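Local atomic coordinates of HepC.19480.a.B1 (Helicobacter pylori, PDB entry 6MTZ), a protein that is of unknown function but probably acts as a metal-dependent phosphoesterase of the DHH/DHHA1 family, cleaving phosphodiester or related phosphate bonds. Residues Pro150-Val158 against Tyr166-Met175; Ile98-Gly107 against Trp116-Ala125. All coordinates share one frame; numbering follows the deposited sequence.

Interaction 1: residues Pro150-Val158 against Tyr166-Met175; sequences PLVEMVNSV and YGFELGKVCM. With EDO (1,2-ethanediol), chain C.
Met154 crosses Leu170 at about a right angle, its thioether filling the junction between helix 150-158 and the start of helix 168-175. With CG anti to the backbone N (chi1 164°), the chain passes over bare backbone: Met154 CG meets Gly171 CA at 3.6 Å, and SD lies 3.8 Å from Leu170 CG. A bend at the last torsion then turns the methyl CE onto Cys174 SG, 3.6 Å away. Because Gly171 has no side chain at the crossing, the two segment axes approach to 7.8 Å at a crossing angle of -83°. Val158 enters beside it as a knob among Phe168, Gly171, Lys172 and Met175. Its two methyls divide the work, CG1 resting by the Gly171 carbonyl while CG2 packs against Lys172 CG at 3.6 Å.

The loop leading into the second helix is held by polar contacts. Ser157 OG donates to Tyr166 O over 2.6 Å, tilted 27° from the carbonyl plane, and the same oxygen receives the CA-H of Met154. This fixes the chain just before the N-cap residue Gly167. Tyr166 turns the edge of its ring to the first helix, bringing CE2 to 3.4 Å from Pro150 O and setting OH against Pro150 CB. A water links Tyr166 N to Glu153 OE2, whereas OE1 of that carboxylate takes an ethanediol hydroxyl and a salt bridge from Lys127.

Elsewhere on the first helix, Val152 and Val155 pack on helices 19-29 and 125-136; Leu170 and Val173 of the second reach helix 213-228.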
loop_
_atom_site.group_PDB
_atom_site.type_symbol
_atom_site.label_atom_id
_atom_site.label_comp_id
_atom_site.label_asym_id
_atom_site.label_seq_id
_atom_site.Cartn_x
_atom_site.Cartn_y
_atom_site.Cartn_z
ATOM N N PRO A 150 16.042 15.669 10.399
ATOM C CA PRO A 150 15.680 16.612 9.327
ATOM C C PRO A 150 14.559 16.104 8.432
ATOM O O PRO A 150 13.669 16.876 8.046
ATOM C CB PRO A 150 16.996 16.768 8.558
ATOM C CG PRO A 150 18.022 16.615 9.625
ATOM C CD PRO A 150 17.498 15.465 10.446
ATOM N N LEU A 151 14.581 14.821 8.086
ATOM C CA LEU A 151 13.504 14.267 7.269
ATOM C C LEU A 151 12.166 14.377 7.989
ATOM O O LEU A 151 11.152 14.744 7.382
ATOM C CB LEU A 151 13.818 12.815 6.899
ATOM C CG LEU A 151 12.958 12.124 5.822
ATOM C CD1 LEU A 151 13.728 10.997 5.176
ATOM C CD2 LEU A 151 11.674 11.562 6.404
ATOM N N VAL A 152 12.148 14.071 9.288
ATOM C CA VAL A 152 10.917 14.189 10.061
ATOM C C VAL A 152 10.418 15.625 10.044
ATOM O O VAL A 152 9.238 15.886 9.780
ATOM C CB VAL A 152 11.138 13.678 11.493
ATOM C CG1 VAL A 152 9.984 14.111 12.390
ATOM C CG2 VAL A 152 11.276 12.166 11.473
ATOM N N GLU A 153 11.316 16.577 10.310
ATOM C CA GLU A 153 10.924 17.979 10.358
ATOM C C GLU A 153 10.411 18.458 8.999
ATOM O O GLU A 153 9.452 19.240 8.925
ATOM C CB GLU A 153 12.104 18.828 10.839
ATOM C CG GLU A 153 11.721 20.277 11.164
ATOM C CD GLU A 153 10.772 20.403 12.370
ATOM O OE1 GLU A 153 10.635 19.438 13.166
ATOM O OE2 GLU A 153 10.157 21.482 12.520
ATOM N N MET A 154 11.033 17.985 7.915
ATOM C CA MET A 154 10.576 18.324 6.569
ATOM C C MET A 154 9.135 17.879 6.355
ATOM O O MET A 154 8.285 18.664 5.919
ATOM C CB MET A 154 11.490 17.671 5.525
ATOM C CG MET A 154 10.868 17.642 4.100
ATOM S SD MET A 154 11.574 16.398 2.986
ATOM C CE MET A 154 10.665 14.920 3.452
ATOM N N VAL A 155 8.843 16.616 6.662
ATOM C CA VAL A 155 7.467 16.145 6.595
ATOM C C VAL A 155 6.566 17.021 7.449
ATOM O O VAL A 155 5.455 17.382 7.035
ATOM C CB VAL A 155 7.372 14.665 7.011
ATOM C CG1 VAL A 155 5.909 14.239 7.128
ATOM C CG2 VAL A 155 8.092 13.783 6.005
ATOM N N ASN A 156 7.028 17.402 8.642
ATOM C CA ASN A 156 6.178 18.224 9.505
ATOM C C ASN A 156 5.855 19.554 8.834
ATOM O O ASN A 156 4.692 19.977 8.798
ATOM C CB ASN A 156 6.833 18.455 10.869
ATOM C CG ASN A 156 5.837 18.996 11.906
ATOM O OD1 ASN A 156 4.955 18.270 12.376
ATOM N ND2 ASN A 156 5.949 20.274 12.224
ATOM N N SER A 157 6.870 20.208 8.249
ATOM C CA SER A 157 6.659 21.539 7.690
ATOM C C SER A 157 5.630 21.522 6.564
ATOM O O SER A 157 4.789 22.422 6.470
ATOM C CB SER A 157 7.983 22.124 7.185
ATOM O OG SER A 157 8.905 22.323 8.236
ATOM N N VAL A 158 5.684 20.522 5.689
ATOM C CA VAL A 158 4.751 20.551 4.566
ATOM C C VAL A 158 3.373 20.075 5.009
ATOM O O VAL A 158 2.349 20.564 4.509
ATOM C CB VAL A 158 5.286 19.745 3.362
ATOM C CG1 VAL A 158 5.419 18.269 3.684
ATOM C CG2 VAL A 158 4.390 19.926 2.147
ATOM N N TYR A 166 11.470 24.282 8.297
ATOM C CA TYR A 166 12.583 23.573 7.690
ATOM C C TYR A 166 12.084 22.590 6.645
ATOM O O TYR A 166 11.120 21.860 6.876
ATOM C CB TYR A 166 13.397 22.826 8.748
ATOM C CG TYR A 166 14.450 21.935 8.123
ATOM C CD1 TYR A 166 15.703 22.438 7.798
ATOM C CD2 TYR A 166 14.182 20.599 7.835
ATOM C CE1 TYR A 166 16.668 21.631 7.224
ATOM C CE2 TYR A 166 15.132 19.792 7.243
ATOM C CZ TYR A 166 16.373 20.319 6.945
ATOM O OH TYR A 166 17.326 19.530 6.375
ATOM N N GLY A 167 12.755 22.577 5.494
ATOM C CA GLY A 167 12.468 21.591 4.468
ATOM C C GLY A 167 11.130 21.736 3.776
ATOM O O GLY A 167 10.674 20.788 3.153
ATOM N N PHE A 168 10.494 22.909 3.853
ATOM C CA PHE A 168 9.148 23.060 3.309
ATOM C C PHE A 168 9.098 22.760 1.810
ATOM O O PHE A 168 8.312 21.917 1.365
ATOM C CB PHE A 168 8.626 24.466 3.595
ATOM C CG PHE A 168 7.329 24.783 2.905
ATOM C CD1 PHE A 168 6.129 24.292 3.395
ATOM C CD2 PHE A 168 7.307 25.583 1.770
ATOM C CE1 PHE A 168 4.924 24.594 2.767
ATOM C CE2 PHE A 168 6.110 25.886 1.137
ATOM C CZ PHE A 168 4.915 25.389 1.640
ATOM N N GLU A 169 9.918 23.448 1.012
ATOM C CA GLU A 169 9.829 23.274 -0.442
ATOM C C GLU A 169 10.192 21.853 -0.867
ATOM O O GLU A 169 9.521 21.266 -1.724
ATOM C CB GLU A 169 10.716 24.294 -1.154
ATOM C CG GLU A 169 10.275 25.748 -0.930
ATOM C CD GLU A 169 8.942 26.060 -1.579
ATOM O OE1 GLU A 169 8.350 27.100 -1.241
ATOM O OE2 GLU A 169 8.482 25.263 -2.425
ATOM N N LEU A 170 11.239 21.275 -0.271
ATOM C CA LEU A 170 11.570 19.874 -0.552
ATOM C C LEU A 170 10.444 18.925 -0.139
ATOM O O LEU A 170 10.187 17.928 -0.820
ATOM C CB LEU A 170 12.867 19.502 0.155
ATOM C CG LEU A 170 13.342 18.046 0.065
ATOM C CD1 LEU A 170 13.736 17.683 -1.374
ATOM C CD2 LEU A 170 14.527 17.850 1.014
ATOM N N GLY A 171 9.761 19.214 0.975
ATOM C CA GLY A 171 8.638 18.373 1.386
ATOM C C GLY A 171 7.491 18.348 0.386
ATOM O O GLY A 171 6.817 17.325 0.226
ATOM N N LYS A 172 7.241 19.466 -0.298
ATOM C CA LYS A 172 6.206 19.453 -1.329
ATOM C C LYS A 172 6.575 18.488 -2.451
ATOM O O LYS A 172 5.720 17.745 -2.956
ATOM C CB LYS A 172 5.987 20.873 -1.858
ATOM C CG LYS A 172 5.154 21.747 -0.897
ATOM C CD LYS A 172 5.395 23.247 -1.068
ATOM C CE LYS A 172 5.308 23.705 -2.502
ATOM N NZ LYS A 172 5.349 25.212 -2.604
ATOM N N VAL A 173 7.858 18.458 -2.826
ATOM C CA VAL A 173 8.314 17.492 -3.817
ATOM C C VAL A 173 8.076 16.072 -3.323
ATOM O O VAL A 173 7.632 15.198 -4.084
ATOM C CB VAL A 173 9.798 17.726 -4.160
ATOM C CG1 VAL A 173 10.277 16.668 -5.168
ATOM C CG2 VAL A 173 10.002 19.113 -4.730
ATOM N N CYS A 174 8.335 15.823 -2.032
ATOM C CA CYS A 174 8.163 14.479 -1.490
ATOM C C CYS A 174 6.691 14.091 -1.419
ATOM O O CYS A 174 6.339 12.935 -1.664
ATOM C CB CYS A 174 8.812 14.373 -0.113
ATOM S SG CYS A 174 10.611 14.454 -0.141
ATOM N N MET A 175 5.817 15.040 -1.088
ATOM C CA MET A 175 4.390 14.752 -1.040
ATOM C C MET A 175 3.882 14.302 -2.409
ATOM O O MET A 175 3.207 13.270 -2.536
ATOM C CB MET A 175 3.650 15.998 -0.558
ATOM C CG MET A 175 2.209 15.806 -0.188
ATOM S SD MET A 175 1.585 17.350 0.555
ATOM C CE MET A 175 1.386 18.395 -0.882
HETATM C C1 EDO C . 12.763 16.235 14.384
HETATM O O1 EDO C . 12.606 17.636 14.118
HETATM C C2 EDO C . 11.558 15.714 15.167
HETATM O O2 EDO C . 11.853 15.612 16.565
HETATM O O HOH W 1 11.129 24.230 11.083
#

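Interaction 2: residues Ile98-Gly107 against Trp116-Ala125; sequences IQLLDHHISG and WYFLDTNRCA. With EDO (1,2-ethanediol), chain E.
Leu100 and Trp116 begin the parallel pairing of strand 95-102 with strand 117-119, the two strands of a beta-alpha-beta unit whose second strand lies at the edge of a five-stranded parallel sheet. Leu100 N donates to Trp116 O at 2.9 Å, and the pairing ends where Asp120 N meets Asp102 O at 3.0 Å. Between them Leu100 O accepts two donors from opposite faces of its carbonyl plane, Phe118 N and the side-chain NE2 of Gln99. Two aliphatic tips make CH-pi contacts with aromatic rings of segment 116-125. Ile98 CD1 sits over one face of the Trp116 indole, 3.3 Å from CE3, and Leu100 CD2 lies above the centre of the Tyr117 ring, 3.5 Å from its centroid and 11° off the normal.

At the strand end, Asp102-His103-His104 forms the DHH sequence motif, which in relatives helps build a metal-binding active site. His103 leaves the backbone with CG between N and the carbonyl carbon (chi1 73°), a placement that sets CB and CG against the turn 120-123. Its CB touches two carbonyl oxygens of the turn, those of Asp120 and of Arg123, the latter 3.0 Å away. CG also lies close to Arg123 O. Further along the ring, CD2 approaches Ala125 N to 3.5 Å, while ND1 bonds a water that also lies close to Thr121 O. CE1 sits over the His104 ring, offset toward its rim. His104 in turn is held by Asp102: its backbone N reaches OD2 in an Asx turn, and its ND1 donates in the ring plane to the syn lone pair of Asp102 OD1 at 2.8 Å.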
loop_
_atom_site.group_PDB
_atom_site.type_symbol
_atom_site.label_atom_id
_atom_site.label_comp_id
_atom_site.label_asym_id
_atom_site.label_seq_id
_atom_site.Cartn_x
_atom_site.Cartn_y
_atom_site.Cartn_z
ATOM N N ILE A 98 -0.875 -1.073 23.029
ATOM C CA ILE A 98 -1.432 -0.367 21.886
ATOM C C ILE A 98 -1.193 1.123 22.056
ATOM O O ILE A 98 -1.390 1.676 23.145
ATOM C CB ILE A 98 -2.933 -0.658 21.702
ATOM C CG1 ILE A 98 -3.525 0.289 20.664
ATOM C CG2 ILE A 98 -3.692 -0.545 23.016
ATOM C CD1 ILE A 98 -5.001 0.104 20.509
ATOM N N GLN A 99 -0.768 1.771 20.979
ATOM C CA GLN A 99 -0.575 3.215 20.967
ATOM C C GLN A 99 -1.046 3.762 19.627
ATOM O O GLN A 99 -0.522 3.375 18.576
ATOM C CB GLN A 99 0.890 3.577 21.210
ATOM C CG GLN A 99 1.154 5.066 21.287
ATOM C CD GLN A 99 0.418 5.700 22.443
ATOM O OE1 GLN A 99 0.758 5.468 23.603
ATOM N NE2 GLN A 99 -0.609 6.497 22.136
ATOM N N LEU A 100 -2.031 4.652 19.666
ATOM C CA LEU A 100 -2.488 5.365 18.480
ATOM C C LEU A 100 -1.974 6.795 18.551
ATOM O O LEU A 100 -2.125 7.460 19.582
ATOM C CB LEU A 100 -4.019 5.344 18.356
ATOM C CG LEU A 100 -4.583 5.923 17.036
ATOM C CD1 LEU A 100 -5.776 5.137 16.511
ATOM C CD2 LEU A 100 -4.955 7.409 17.145
ATOM N N LEU A 101 -1.366 7.256 17.456
ATOM C CA LEU A 101 -0.812 8.600 17.331
ATOM C C LEU A 101 -1.432 9.265 16.114
ATOM O O LEU A 101 -1.323 8.732 15.008
ATOM C CB LEU A 101 0.709 8.555 17.170
ATOM C CG LEU A 101 1.427 7.788 18.276
ATOM C CD1 LEU A 101 2.884 7.574 17.914
ATOM C CD2 LEU A 101 1.279 8.501 19.638
ATOM N N ASP A 102 -2.053 10.431 16.300
ATOM C CA ASP A 102 -2.722 11.084 15.178
ATOM C C ASP A 102 -2.897 12.569 15.471
ATOM O O ASP A 102 -2.748 13.025 16.608
ATOM C CB ASP A 102 -4.079 10.433 14.865
ATOM C CG ASP A 102 -4.757 11.065 13.651
ATOM O OD1 ASP A 102 -4.053 11.267 12.644
ATOM O OD2 ASP A 102 -5.961 11.397 13.715
ATOM N N HIS A 103 -3.249 13.318 14.416
ATOM C CA HIS A 103 -3.368 14.766 14.484
ATOM C C HIS A 103 -4.663 15.311 13.877
ATOM O O HIS A 103 -4.761 16.523 13.662
ATOM C CB HIS A 103 -2.158 15.412 13.798
ATOM C CG HIS A 103 -2.175 15.310 12.303
ATOM N ND1 HIS A 103 -2.856 16.202 11.502
ATOM C CD2 HIS A 103 -1.579 14.432 11.464
ATOM C CE1 HIS A 103 -2.688 15.869 10.234
ATOM N NE2 HIS A 103 -1.914 14.801 10.184
ATOM N N HIS A 104 -5.661 14.464 13.612
ATOM C CA HIS A 104 -6.888 14.865 12.925
ATOM C C HIS A 104 -7.965 15.229 13.946
ATOM O O HIS A 104 -8.396 14.375 14.728
ATOM C CB HIS A 104 -7.392 13.744 12.007
ATOM C CG HIS A 104 -6.571 13.540 10.769
ATOM N ND1 HIS A 104 -5.467 12.714 10.731
ATOM C CD2 HIS A 104 -6.713 14.031 9.514
ATOM C CE1 HIS A 104 -4.955 12.719 9.512
ATOM N NE2 HIS A 104 -5.693 13.508 8.754
ATOM N N ILE A 105 -8.429 16.481 13.905
ATOM C CA ILE A 105 -9.406 16.966 14.875
ATOM C C ILE A 105 -10.723 16.192 14.811
ATOM O O ILE A 105 -11.497 16.222 15.773
ATOM C CB ILE A 105 -9.647 18.482 14.680
ATOM C CG1 ILE A 105 -10.336 19.086 15.899
ATOM C CG2 ILE A 105 -10.510 18.738 13.457
ATOM C CD1 ILE A 105 -9.588 18.869 17.200
ATOM N N SER A 106 -10.991 15.477 13.713
ATOM C CA SER A 106 -12.209 14.672 13.634
ATOM C C SER A 106 -12.283 13.614 14.731
ATOM O O SER A 106 -13.382 13.150 15.058
ATOM C CB SER A 106 -12.315 14.000 12.268
ATOM O OG SER A 106 -11.150 13.230 11.985
ATOM N N GLY A 107 -11.151 13.235 15.321
ATOM C CA GLY A 107 -11.157 12.181 16.313
ATOM C C GLY A 107 -11.191 12.643 17.754
ATOM O O GLY A 107 -10.945 11.840 18.656
ATOM N N TRP A 116 -5.108 5.048 25.304
ATOM C CA TRP A 116 -4.128 4.699 24.282
ATOM C C TRP A 116 -4.287 5.515 23.009
ATOM O O TRP A 116 -3.476 5.352 22.091
ATOM C CB TRP A 116 -4.221 3.206 23.917
ATOM C CG TRP A 116 -5.632 2.726 23.624
ATOM C CD1 TRP A 116 -6.500 2.151 24.509
ATOM C CD2 TRP A 116 -6.324 2.783 22.368
ATOM N NE1 TRP A 116 -7.687 1.850 23.885
ATOM C CE2 TRP A 116 -7.605 2.222 22.570
ATOM C CE3 TRP A 116 -5.985 3.249 21.091
ATOM C CZ2 TRP A 116 -8.548 2.125 21.549
ATOM C CZ3 TRP A 116 -6.926 3.151 20.076
ATOM C CH2 TRP A 116 -8.184 2.590 20.308
ATOM N N TYR A 117 -5.307 6.369 22.920
ATOM C CA TYR A 117 -5.589 7.131 21.705
ATOM C C TYR A 117 -5.099 8.560 21.927
ATOM O O TYR A 117 -5.679 9.306 22.725
ATOM C CB TYR A 117 -7.082 7.071 21.394
ATOM C CG TYR A 117 -7.539 7.556 20.029
ATOM C CD1 TYR A 117 -7.243 8.839 19.581
ATOM C CD2 TYR A 117 -8.328 6.746 19.217
ATOM C CE1 TYR A 117 -7.693 9.294 18.356
ATOM C CE2 TYR A 117 -8.773 7.190 17.975
ATOM C CZ TYR A 117 -8.455 8.465 17.555
ATOM O OH TYR A 117 -8.899 8.928 16.339
ATOM N N PHE A 118 -4.020 8.931 21.238
ATOM C CA PHE A 118 -3.340 10.204 21.454
ATOM C C PHE A 118 -3.521 11.123 20.251
ATOM O O PHE A 118 -3.137 10.772 19.129
ATOM C CB PHE A 118 -1.843 10.000 21.729
ATOM C CG PHE A 118 -1.083 11.290 21.851
ATOM C CD1 PHE A 118 -1.121 12.022 23.027
ATOM C CD2 PHE A 118 -0.364 11.790 20.786
ATOM C CE1 PHE A 118 -0.444 13.215 23.137
ATOM C CE2 PHE A 118 0.310 12.983 20.890
ATOM C CZ PHE A 118 0.270 13.696 22.063
ATOM N N LEU A 119 -4.043 12.321 20.503
ATOM C CA LEU A 119 -4.306 13.316 19.467
ATOM C C LEU A 119 -3.521 14.593 19.765
ATOM O O LEU A 119 -3.657 15.171 20.845
ATOM C CB LEU A 119 -5.813 13.605 19.384
ATOM C CG LEU A 119 -6.262 14.743 18.470
ATOM C CD1 LEU A 119 -5.697 14.538 17.086
ATOM C CD2 LEU A 119 -7.785 14.810 18.409
ATOM N N ASP A 120 -2.694 15.026 18.813
ATOM C CA ASP A 120 -2.080 16.353 18.860
ATOM C C ASP A 120 -2.217 16.975 17.478
ATOM O O ASP A 120 -1.549 16.547 16.531
ATOM C CB ASP A 120 -0.613 16.280 19.295
ATOM C CG ASP A 120 0.072 17.650 19.321
ATOM O OD1 ASP A 120 -0.590 18.679 19.050
ATOM O OD2 ASP A 120 1.289 17.702 19.614
ATOM N N THR A 121 -3.069 17.993 17.357
ATOM C CA THR A 121 -3.363 18.579 16.053
ATOM C C THR A 121 -2.271 19.516 15.559
ATOM O O THR A 121 -2.364 20.010 14.430
ATOM C CB THR A 121 -4.694 19.346 16.099
ATOM O OG1 THR A 121 -4.566 20.485 16.964
ATOM C CG2 THR A 121 -5.814 18.451 16.614
ATOM N N ASN A 122 -1.253 19.782 16.370
ATOM C CA ASN A 122 -0.229 20.758 16.027
ATOM C C ASN A 122 1.000 20.153 15.353
ATOM O O ASN A 122 1.919 20.900 15.000
ATOM C CB ASN A 122 0.178 21.517 17.285
ATOM C CG ASN A 122 -0.969 22.312 17.859
ATOM O OD1 ASN A 122 -1.687 22.994 17.124
ATOM N ND2 ASN A 122 -1.172 22.208 19.167
ATOM N N ARG A 123 1.047 18.835 15.175
ATOM C CA ARG A 123 2.187 18.164 14.562
ATOM C C ARG A 123 1.681 17.170 13.533
ATOM O O ARG A 123 0.557 16.671 13.629
ATOM C CB ARG A 123 3.048 17.412 15.595
ATOM C CG ARG A 123 3.971 18.297 16.438
ATOM C CD ARG A 123 4.686 17.474 17.496
ATOM N NE ARG A 123 3.763 17.010 18.531
ATOM C CZ ARG A 123 4.009 15.999 19.361
ATOM N NH1 ARG A 123 5.148 15.328 19.280
ATOM N NH2 ARG A 123 3.105 15.650 20.271
ATOM N N CYS A 124 2.522 16.874 12.553
ATOM C CA CYS A 124 2.188 15.789 11.656
ATOM C C CYS A 124 2.364 14.468 12.393
ATOM O O CYS A 124 3.044 14.386 13.426
ATOM C CB CYS A 124 3.063 15.822 10.401
ATOM S SG CYS A 124 4.769 15.256 10.683
ATOM N N ALA A 125 1.734 13.422 11.853
ATOM C CA ALA A 125 1.805 12.116 12.497
ATOM C C ALA A 125 3.236 11.602 12.552
ATOM O O ALA A 125 3.642 11.002 13.553
ATOM C CB ALA A 125 0.901 11.123 11.771
HETATM C C1 EDO E . -8.655 17.384 10.518
HETATM O O1 EDO E . -7.560 17.922 9.770
HETATM C C2 EDO E . -9.389 16.369 9.652
HETATM O O2 EDO E . -10.100 15.482 10.518
HETATM O O HOH W 2 -3.287 18.792 12.482
#

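Overall arrangement
The centres of the two interactions lie about 19 Å apart, yet their residues touch. Asn156 OD1, on the first helix of interaction 1, probably accepts a hydrogen bond from Cys124 N of interaction 2 at 2.8 Å, and Val155 CG1 packs 3.9 Å from Cys124 SG. Helix 145-159 thus presents one flank to helix 168-180 and another to the turn following the edge strand. Asp159, at its end, touches both His103 and Cys124, while Asp20 and Asp71 also lie against His103. This cluster of acidic residues around the DHH motif is consistent with the metal site of the family, and interaction 1 joins this region through helix 145-159, which carries Asn156 and Asp159.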